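Local coordinates for protein beta-methylmalyl-CoA dehydratase (Chloroflexus aurantiacus, PDB 4E3E) that catalyses the reversible dehydration of beta-methylmalyl-CoA to mesaconyl-CoA in the glyoxylate assimilation cycle, which regenerates acetyl-CoA and yields pyruvate, at residues A[70-75]-A[138-143]; A[124-129]-A[163-168]; A[172-177]-A[271-276]; A[291-296]-A[342-347]. All coordinates share one frame; numbering follows the deposited sequence.

Contact 1: residues A[70-75]-A[138-143]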
# COMPACT_ATOMS: atom_id res chain seq x y z
N HIS A 70 4.40 16.03 4.45
CA HIS A 70 4.16 15.03 5.50
C HIS A 70 5.39 14.28 5.93
O HIS A 70 5.55 13.95 7.10
CB HIS A 70 3.07 14.05 5.07
CG HIS A 70 1.76 14.70 4.75
ND1 HIS A 70 1.24 15.70 5.50
CD2 HIS A 70 0.85 14.48 3.72
CE1 HIS A 70 0.07 16.09 4.98
NE2 HIS A 70 -0.18 15.35 3.89
N ILE A 71 6.30 14.04 5.00
CA ILE A 71 7.56 13.40 5.34
C ILE A 71 8.46 14.31 6.20
O ILE A 71 8.97 13.87 7.23
CB ILE A 71 8.27 12.86 4.08
CG1 ILE A 71 7.48 11.63 3.57
CG2 ILE A 71 9.72 12.48 4.40
CD1 ILE A 71 7.91 11.14 2.21
N VAL A 72 8.63 15.57 5.78
CA VAL A 72 9.37 16.58 6.55
C VAL A 72 8.74 16.74 7.95
O VAL A 72 9.43 16.65 8.99
CB VAL A 72 9.48 17.92 5.79
CG1 VAL A 72 9.98 19.04 6.71
CG2 VAL A 72 10.44 17.78 4.60
N PHE A 73 7.42 16.92 7.97
CA PHE A 73 6.67 17.01 9.24
C PHE A 73 6.86 15.77 10.11
O PHE A 73 7.16 15.89 11.30
CB PHE A 73 5.19 17.27 8.94
CG PHE A 73 4.31 17.44 10.17
CD1 PHE A 73 3.91 16.35 10.93
CD2 PHE A 73 3.83 18.71 10.51
CE1 PHE A 73 3.05 16.52 12.04
CE2 PHE A 73 2.98 18.88 11.60
CZ PHE A 73 2.59 17.79 12.37
N GLY A 74 6.68 14.59 9.52
CA GLY A 74 6.82 13.33 10.26
C GLY A 74 8.15 13.18 10.99
O GLY A 74 8.17 12.72 12.13
N LYS A 75 9.26 13.54 10.34
CA LYS A 75 10.58 13.50 10.97
C LYS A 75 10.67 14.31 12.26
O LYS A 75 11.46 13.97 13.15
CB LYS A 75 11.67 14.03 10.03
CG LYS A 75 11.67 13.45 8.65
CD LYS A 75 12.02 12.00 8.70
CE LYS A 75 10.97 11.14 8.02
NZ LYS A 75 11.44 9.80 8.42
N VAL A 138 17.27 23.41 0.24
CA VAL A 138 16.01 23.44 0.97
C VAL A 138 14.89 23.11 0.00
O VAL A 138 14.78 23.72 -1.06
CB VAL A 138 15.80 24.84 1.58
CG1 VAL A 138 14.42 24.97 2.22
CG2 VAL A 138 16.93 25.17 2.58
N VAL A 139 14.07 22.11 0.36
CA VAL A 139 12.93 21.70 -0.45
C VAL A 139 11.66 22.22 0.21
O VAL A 139 10.62 22.36 -0.45
CB VAL A 139 12.89 20.16 -0.66
CG1 VAL A 139 14.19 19.68 -1.34
CG2 VAL A 139 12.64 19.43 0.65
N LEU A 140 11.76 22.51 1.50
CA LEU A 140 10.64 23.02 2.26
C LEU A 140 11.12 23.61 3.58
O LEU A 140 11.97 23.04 4.26
CB LEU A 140 9.66 21.89 2.56
CG LEU A 140 8.48 22.18 3.51
CD1 LEU A 140 7.55 23.23 2.91
CD2 LEU A 140 7.72 20.90 3.83
N GLU A 141 10.58 24.78 3.91
CA GLU A 141 10.69 25.33 5.26
C GLU A 141 9.33 25.86 5.70
O GLU A 141 8.54 26.31 4.87
CB GLU A 141 11.76 26.43 5.33
CG GLU A 141 11.47 27.65 4.48
CD GLU A 141 12.50 28.75 4.64
OE1 GLU A 141 12.99 28.96 5.76
OE2 GLU A 141 12.83 29.40 3.64
N TYR A 142 9.05 25.80 6.99
CA TYR A 142 7.79 26.33 7.52
C TYR A 142 7.93 26.56 9.02
O TYR A 142 8.90 26.10 9.65
CB TYR A 142 6.60 25.38 7.23
CG TYR A 142 6.76 24.02 7.87
CD1 TYR A 142 6.44 23.82 9.22
CD2 TYR A 142 7.23 22.93 7.13
CE1 TYR A 142 6.61 22.58 9.82
CE2 TYR A 142 7.40 21.68 7.72
CZ TYR A 142 7.08 21.51 9.07
OH TYR A 142 7.24 20.29 9.68
N ILE A 143 6.97 27.29 9.57
CA ILE A 143 6.87 27.47 11.00
C ILE A 143 5.60 26.76 11.44
O ILE A 143 4.58 26.82 10.76
CB ILE A 143 6.79 28.97 11.37
CG1 ILE A 143 8.13 29.66 11.08
CG2 ILE A 143 6.36 29.17 12.82
CD1 ILE A 143 8.00 31.16 10.93
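The short helical segment that carries Val72 and Phe73 crosses the strand of Leu140 and Tyr142 with a signed angle of -57°, the two axes coming within 9.8 Å of each other. That spacing is bridged mainly by side chains. Val72 points at the strand and fits between two of its residues. Its CB lies 4.0 Å from CD2 of Leu140, and its CG1 lies 3.8 Å from CE2 of Tyr142. CG1 is turned anti to the backbone N (chi1 168°), and this carries the methyl to the tyrosine. A branched but compact valine suits a helix surface facing two bulky strand residues, because its short side chain can touch both at van der Waals distance.

Tyr142 continues past Val72 to the next residue of the helix. Its hydroxyl comes down on the start of the Phe73 side chain, where OH is 3.4 Å from CA and 3.7 Å from CB of Phe73. The two side chains meet at roughly a right angle, a packing contact made by the phenol oxygen and not a ring stack. Leu140 CG lies in the plane of the Tyr142 ring at its edge, so two residues on the helix side of one strand also pack on each other.

At the start of this strand, Val139 and Leu140 both face Gly131 in a classic beta bulge. Phe69, on the same helix 65-80, adds its ring against Tyr142. A long, buried helix lying obliquely across an antiparallel sheet is the signature of the hotdog fold, to which the MaoC-like hydratases belong.

Contact 2: residues A[124-129]-A[163-168]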
# COMPACT_ATOMS: atom_id res chain seq x y z
N VAL A 124 3.13 26.54 24.68
CA VAL A 124 3.20 26.63 23.23
C VAL A 124 4.65 26.77 22.79
O VAL A 124 5.37 27.64 23.28
CB VAL A 124 2.40 27.85 22.72
CG1 VAL A 124 2.52 28.01 21.20
CG2 VAL A 124 0.95 27.76 23.17
N VAL A 125 5.07 25.92 21.86
CA VAL A 125 6.43 26.02 21.30
C VAL A 125 6.32 26.29 19.80
O VAL A 125 5.53 25.64 19.10
CB VAL A 125 7.29 24.78 21.65
CG1 VAL A 125 6.51 23.49 21.45
CG2 VAL A 125 8.62 24.72 20.89
N TYR A 126 7.08 27.28 19.34
CA TYR A 126 7.12 27.65 17.93
C TYR A 126 8.42 27.10 17.40
O TYR A 126 9.47 27.32 18.02
CB TYR A 126 7.13 29.18 17.75
CG TYR A 126 5.87 29.85 18.23
CD1 TYR A 126 5.64 30.03 19.59
CD2 TYR A 126 4.91 30.30 17.33
CE1 TYR A 126 4.47 30.64 20.04
CE2 TYR A 126 3.75 30.92 17.77
CZ TYR A 126 3.53 31.08 19.13
OH TYR A 126 2.39 31.68 19.58
N VAL A 127 8.34 26.38 16.28
CA VAL A 127 9.53 25.84 15.62
C VAL A 127 9.62 26.26 14.15
O VAL A 127 8.60 26.41 13.47
CB VAL A 127 9.61 24.29 15.71
CG1 VAL A 127 9.74 23.84 17.17
CG2 VAL A 127 8.42 23.62 15.02
N HIS A 128 10.85 26.48 13.68
CA HIS A 128 11.11 26.64 12.27
C HIS A 128 11.71 25.34 11.82
O HIS A 128 12.83 25.01 12.21
CB HIS A 128 12.07 27.81 12.05
CG HIS A 128 12.40 28.10 10.60
ND1 HIS A 128 13.63 28.47 10.19
CD2 HIS A 128 11.61 28.06 9.45
CE1 HIS A 128 13.63 28.67 8.86
NE2 HIS A 128 12.39 28.42 8.41
N SER A 129 10.97 24.58 11.01
CA SER A 129 11.47 23.29 10.47
C SER A 129 11.92 23.43 9.01
O SER A 129 11.24 24.07 8.20
CB SER A 129 10.40 22.20 10.57
OG SER A 129 10.09 21.94 11.92
N PRO A 163 7.27 34.68 18.17
CA PRO A 163 7.81 35.31 16.97
C PRO A 163 6.72 36.01 16.17
O PRO A 163 5.53 35.69 16.32
CB PRO A 163 8.38 34.13 16.19
CG PRO A 163 7.51 32.97 16.58
CD PRO A 163 7.08 33.22 18.00
N ASP A 164 7.10 36.98 15.34
CA ASP A 164 6.19 37.55 14.36
C ASP A 164 5.99 36.48 13.29
O ASP A 164 6.95 35.84 12.87
CB ASP A 164 6.76 38.82 13.72
CG ASP A 164 7.02 39.92 14.74
OD1 ASP A 164 6.23 40.06 15.71
OD2 ASP A 164 8.01 40.65 14.56
N LEU A 165 4.74 36.27 12.89
CA LEU A 165 4.40 35.22 11.93
C LEU A 165 3.94 35.85 10.63
O LEU A 165 3.10 36.74 10.65
CB LEU A 165 3.29 34.32 12.51
CG LEU A 165 3.62 33.55 13.79
CD1 LEU A 165 2.35 33.03 14.44
CD2 LEU A 165 4.60 32.41 13.52
N PRO A 166 4.51 35.43 9.49
CA PRO A 166 4.04 35.98 8.22
C PRO A 166 2.61 35.53 7.93
O PRO A 166 2.25 34.41 8.24
CB PRO A 166 5.00 35.38 7.19
CG PRO A 166 5.53 34.14 7.83
CD PRO A 166 5.61 34.46 9.30
N ASP A 167 1.79 36.41 7.36
CA ASP A 167 0.42 36.04 7.01
C ASP A 167 0.39 35.06 5.83
O ASP A 167 -0.50 34.21 5.73
CB ASP A 167 -0.39 37.28 6.67
CG ASP A 167 -1.80 36.96 6.23
OD1 ASP A 167 -2.66 36.67 7.09
OD2 ASP A 167 -2.05 37.01 5.02
N SER A 168 1.38 35.18 4.94
CA SER A 168 1.46 34.32 3.77
C SER A 168 2.90 34.32 3.30
O SER A 168 3.68 35.21 3.68
CB SER A 168 0.55 34.86 2.64
OG SER A 168 0.90 36.20 2.28
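Tyr126 receives Pro163 over one face of its ring, where a loop lies on the antiparallel sheet of the hotdog fold. Pro163 CD sits 3.7 Å from the ring centroid and 16° off the ring normal, a CH-pi contact. The C-H bonds next to a proline nitrogen are somewhat polarised, which favours their approach to an aromatic pi cloud, and the rigid pyrrolidine offers a broad apolar surface. Pro163 CG follows beside it, 3.8 Å from Tyr126 CD2, so the proline spreads over the inner half of the ring and not over its hydroxyl end.

The ring stands where the loop can lie on it because CG of Tyr126 is anti to its carbonyl carbon (chi1 -64°). With an alanine here, the CH-pi surface under Pro163 would be lost, and the loop would probably be left with a gap between itself and the strand.

Farther out, Trp145 on the adjoining strand 138-149 stacks with the tyrosine and also touches Leu165, while Ile112 of strand 104-116 meets both Tyr126 and Pro163. The next residue, Val127, points away from the loop and packs on Ile80 of helix 65-80, as the alternation of a strand requires: one side of the sheet takes the helix, the other the loop. At the far end of the loop segment, Asp167 is tied to Arg311 by a salt bridge.

Leu165 makes a lighter contact, crossing the tyrosine at about a right angle and bringing CD1 to the ring edge, 4.2 Å from CE2 of Tyr126.

Contact 3: residues A[172-177]-A[271-276]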
# COMPACT_ATOMS: atom_id res chain seq x y z
N THR A 172 6.82 36.87 -4.28
CA THR A 172 8.21 37.04 -4.71
C THR A 172 9.12 35.94 -4.14
O THR A 172 10.25 35.79 -4.60
CB THR A 172 8.76 38.42 -4.32
OG1 THR A 172 8.45 38.67 -2.94
CG2 THR A 172 8.11 39.51 -5.18
N ASP A 173 8.64 35.18 -3.16
CA ASP A 173 9.40 34.05 -2.58
C ASP A 173 9.06 32.68 -3.18
O ASP A 173 9.70 31.68 -2.85
CB ASP A 173 9.19 33.97 -1.05
CG ASP A 173 9.90 35.09 -0.29
OD1 ASP A 173 10.72 35.82 -0.88
OD2 ASP A 173 9.64 35.23 0.91
N LEU A 174 8.04 32.63 -4.04
CA LEU A 174 7.58 31.34 -4.59
C LEU A 174 8.54 30.79 -5.62
O LEU A 174 9.00 31.51 -6.48
CB LEU A 174 6.20 31.48 -5.23
CG LEU A 174 5.05 31.98 -4.35
CD1 LEU A 174 3.76 32.02 -5.15
CD2 LEU A 174 4.87 31.11 -3.13
N THR A 175 8.83 29.49 -5.53
CA THR A 175 9.58 28.79 -6.57
C THR A 175 8.60 28.37 -7.66
O THR A 175 7.54 27.82 -7.37
CB THR A 175 10.32 27.56 -5.99
OG1 THR A 175 11.31 28.01 -5.06
CG2 THR A 175 11.01 26.75 -7.08
N VAL A 176 8.96 28.64 -8.92
CA VAL A 176 8.13 28.28 -10.08
C VAL A 176 9.01 27.42 -10.99
O VAL A 176 9.62 27.93 -11.94
CB VAL A 176 7.61 29.53 -10.84
CG1 VAL A 176 6.68 29.13 -11.98
CG2 VAL A 176 6.89 30.48 -9.88
N PRO A 177 9.10 26.11 -10.69
CA PRO A 177 10.15 25.23 -11.20
C PRO A 177 9.89 24.65 -12.58
O PRO A 177 10.72 23.92 -13.10
CB PRO A 177 10.17 24.09 -10.19
CG PRO A 177 8.75 24.03 -9.67
CD PRO A 177 8.15 25.39 -9.80
N ILE A 271 1.22 22.87 -5.29
CA ILE A 271 1.17 23.78 -4.17
C ILE A 271 2.54 24.38 -3.98
O ILE A 271 3.54 23.64 -3.84
CB ILE A 271 0.71 23.08 -2.87
CG1 ILE A 271 -0.74 22.60 -3.02
CG2 ILE A 271 0.92 24.03 -1.69
CD1 ILE A 271 -1.22 21.69 -1.89
N ALA A 272 2.61 25.71 -3.99
CA ALA A 272 3.89 26.40 -3.88
C ALA A 272 4.14 26.96 -2.48
O ALA A 272 5.29 27.25 -2.12
CB ALA A 272 4.00 27.48 -4.93
N ALA A 273 3.08 27.13 -1.70
CA ALA A 273 3.21 27.62 -0.34
C ALA A 273 2.03 27.20 0.51
O ALA A 273 0.91 27.05 0.01
CB ALA A 273 3.32 29.14 -0.32
N ILE A 274 2.29 27.05 1.81
CA ILE A 274 1.23 26.93 2.82
C ILE A 274 1.27 28.19 3.69
O ILE A 274 2.29 28.50 4.30
CB ILE A 274 1.42 25.68 3.69
CG1 ILE A 274 1.26 24.43 2.82
CG2 ILE A 274 0.40 25.66 4.83
CD1 ILE A 274 1.88 23.17 3.41
N ASN A 275 0.15 28.91 3.74
CA ASN A 275 0.06 30.19 4.46
C ASN A 275 -0.46 30.02 5.88
O ASN A 275 0.03 30.66 6.82
CB ASN A 275 -0.84 31.16 3.69
CG ASN A 275 -0.43 31.28 2.23
OD1 ASN A 275 -1.25 31.09 1.31
ND2 ASN A 275 0.84 31.55 2.01
N SER A 276 -1.45 29.16 6.03
CA SER A 276 -1.93 28.81 7.37
C SER A 276 -2.75 27.55 7.27
O SER A 276 -3.14 27.14 6.17
CB SER A 276 -2.72 29.96 8.01
OG SER A 276 -3.97 30.10 7.38
O HOH W 1 7.43 28.14 -3.42
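Leu174 sets a single methyl, CD2, against two consecutive alanines of the strand, and this is the close part of the contact. CD2 of Leu174 is 3.8 Å from CB of Ala273 and 4.1 Å from CB of Ala272. Two neighbours on a regular strand would face opposite ways. Here both turn toward the loop because Ala272 and Ala273 together face Thr345 in a classic beta bulge. Alanine suits both positions, its small CB letting the leucine come close to the backbone. CG of Leu174 lies anti to its carbonyl carbon (chi1 -59°), which brings the branched end nearer to the strand than the CB direction alone would.

One residue on, the contact opens. The nearest direct approach of Thr175 is its carbonyl O, 4.3 Å from CB of Ala272, and a water spans the gap between the backbones. The water accepts from Thr175 N at 2.9 Å and donates to Ala272 O at 2.7 Å, so both polar groups are satisfied although the loop never joins the sheet as a strand. Thr172 and Asp173, earlier in the loop, are exposed.

Around this contact, strand 270-278 runs between strands 84-95 and 338-349, with Ala272 bonded through its backbone to Phe95 and to Thr345. Leu174 also rests on Thr345, while Ile271 and Ile274 pack on Leu66 and Phe69 of helix 65-80.

Contact 4: residues A[291-296]-A[342-347]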
# COMPACT_ATOMS: atom_id res chain seq x y z
N ALA A 291 -15.04 18.68 0.75
CA ALA A 291 -14.24 19.90 0.69
C ALA A 291 -14.91 20.96 -0.18
O ALA A 291 -15.65 20.64 -1.13
CB ALA A 291 -12.83 19.59 0.19
N TRP A 292 -14.66 22.22 0.17
CA TRP A 292 -14.95 23.34 -0.72
C TRP A 292 -13.84 24.36 -0.65
O TRP A 292 -13.11 24.44 0.35
CB TRP A 292 -16.32 23.95 -0.42
CG TRP A 292 -16.43 24.63 0.92
CD1 TRP A 292 -16.82 24.07 2.14
CD2 TRP A 292 -16.14 26.03 1.22
NE1 TRP A 292 -16.80 25.01 3.14
CE2 TRP A 292 -16.40 26.21 2.66
CE3 TRP A 292 -15.71 27.12 0.47
CZ2 TRP A 292 -16.23 27.43 3.29
CZ3 TRP A 292 -15.55 28.35 1.12
CH2 TRP A 292 -15.80 28.50 2.49
N SER A 293 -13.68 25.14 -1.71
CA SER A 293 -12.61 26.13 -1.76
C SER A 293 -13.10 27.52 -2.11
O SER A 293 -14.12 27.68 -2.79
CB SER A 293 -11.51 25.71 -2.74
OG SER A 293 -10.94 24.47 -2.32
N GLU A 294 -12.37 28.52 -1.64
CA GLU A 294 -12.60 29.91 -2.04
C GLU A 294 -11.33 30.44 -2.68
O GLU A 294 -10.23 30.14 -2.19
CB GLU A 294 -12.96 30.75 -0.82
CG GLU A 294 -13.13 32.23 -1.13
CD GLU A 294 -13.57 33.03 0.07
OE1 GLU A 294 -13.79 32.42 1.14
OE2 GLU A 294 -13.69 34.26 -0.05
N ILE A 295 -11.47 31.21 -3.77
CA ILE A 295 -10.32 31.92 -4.30
C ILE A 295 -10.17 33.20 -3.48
O ILE A 295 -10.94 34.16 -3.67
CB ILE A 295 -10.45 32.25 -5.81
CG1 ILE A 295 -10.80 31.00 -6.65
CG2 ILE A 295 -9.18 32.96 -6.32
CD1 ILE A 295 -9.81 29.83 -6.54
N LEU A 296 -9.22 33.21 -2.54
CA LEU A 296 -8.95 34.38 -1.68
C LEU A 296 -8.32 35.52 -2.46
O LEU A 296 -8.61 36.69 -2.21
CB LEU A 296 -8.04 34.01 -0.52
CG LEU A 296 -8.60 32.98 0.46
CD1 LEU A 296 -7.56 32.65 1.53
CD2 LEU A 296 -9.92 33.46 1.06
N PHE A 342 -7.63 25.45 5.53
CA PHE A 342 -6.29 25.35 4.94
C PHE A 342 -6.12 26.46 3.91
O PHE A 342 -6.90 26.55 2.97
CB PHE A 342 -6.13 23.95 4.29
CG PHE A 342 -4.75 23.66 3.74
CD1 PHE A 342 -3.62 23.72 4.56
CD2 PHE A 342 -4.58 23.27 2.40
CE1 PHE A 342 -2.35 23.43 4.04
CE2 PHE A 342 -3.31 22.98 1.88
CZ PHE A 342 -2.20 23.07 2.70
N ASP A 343 -5.10 27.29 4.09
CA ASP A 343 -4.90 28.49 3.28
C ASP A 343 -3.53 28.34 2.64
O ASP A 343 -2.52 28.27 3.33
CB ASP A 343 -4.99 29.72 4.23
CG ASP A 343 -4.50 31.05 3.61
OD1 ASP A 343 -4.01 31.14 2.45
OD2 ASP A 343 -4.60 32.05 4.34
N TYR A 344 -3.50 28.28 1.32
CA TYR A 344 -2.28 27.94 0.61
C TYR A 344 -2.29 28.61 -0.74
O TYR A 344 -3.27 29.24 -1.14
CB TYR A 344 -2.15 26.40 0.47
CG TYR A 344 -3.30 25.73 -0.25
CD1 TYR A 344 -4.58 25.70 0.32
CD2 TYR A 344 -3.12 25.15 -1.52
CE1 TYR A 344 -5.65 25.10 -0.34
CE2 TYR A 344 -4.19 24.55 -2.19
CZ TYR A 344 -5.46 24.52 -1.58
OH TYR A 344 -6.54 23.92 -2.22
N THR A 345 -1.18 28.47 -1.45
CA THR A 345 -1.00 29.11 -2.73
C THR A 345 -0.62 28.07 -3.78
O THR A 345 0.35 27.30 -3.61
CB THR A 345 0.08 30.20 -2.65
OG1 THR A 345 -0.32 31.19 -1.70
CG2 THR A 345 0.30 30.87 -4.00
N VAL A 346 -1.39 28.07 -4.87
CA VAL A 346 -1.16 27.13 -5.96
C VAL A 346 -0.61 27.88 -7.16
O VAL A 346 -0.77 29.11 -7.28
CB VAL A 346 -2.46 26.40 -6.37
CG1 VAL A 346 -2.98 25.55 -5.21
CG2 VAL A 346 -3.53 27.41 -6.82
N LEU A 347 0.08 27.16 -8.03
CA LEU A 347 0.48 27.70 -9.32
C LEU A 347 -0.48 27.14 -10.36
O LEU A 347 -0.86 25.97 -10.29
CB LEU A 347 1.92 27.28 -9.66
CG LEU A 347 3.03 27.61 -8.64
CD1 LEU A 347 4.36 27.03 -9.10
CD2 LEU A 347 3.15 29.11 -8.41
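Leu296 lays its CD1 methyl over the flat face of the Asp343 carboxylate, the two side chains meeting at a slant. The methyl is almost equally far from all three atoms of the group, 4.0 Å from both CG and OD1 of Asp343 and 4.1 Å from OD2. An apolar carbon above the plane leaves the oxygens to bond elsewhere, and OD2 of Asp343 forms a salt bridge with Arg311. CG of Asp343 is anti to its own N (chi1 167°), which swings the carboxylate toward the leucine.

Arg311 belongs to strand 307-318, which lies between strands 288-300 and 338-349 in the antiparallel sheet of this hotdog protein. The two segments are thus next-but-one neighbours, and they meet by side chains reaching across the strand between them.

Tyr344 leaves its backbone on the side away from 291-296, yet its ring brings the phenol back. CG is held between the backbone N and the carbonyl carbon (chi1 58°), and Phe342 CE2 lies over one face of the ring, 3.3 Å above its plane. The hydroxyl ends 4.4 Å from Ser293 OG, too far for a direct bond. Thr314 OG1, on the intervening strand, hydrogen-bonds to both Tyr344 OH and Ser293 OG. A small hydroxyl residue suits the position of Ser293, since its OG can also hydrogen-bond to NE2 of His207 on strand 204-212.

All four contacts touch one continuous antiparallel sheet, within which strand 122-132 adjoins 138-149, and 270-278 adjoins 338-349. Along the chain, contacts 1 and 2 interlock, their segments alternating, and contacts 3 and 4 follow in series. Contact 1 puts helix 65-80 on the sheet, contacts 2 and 3 fasten parts of the loop between strand 138-149 and helix 187-190, and contact 4 spans strands farther along. Centres of contacts 1 and 2 lie about 14 Å apart, those of 3 and 4 about 13 Å, and those of 2 and 4 about 21 Å. The long linking loop thus passes across the sheet, touching strand 122-132 and then strand 270-278, and so joins early and late strands of one hydratase chain.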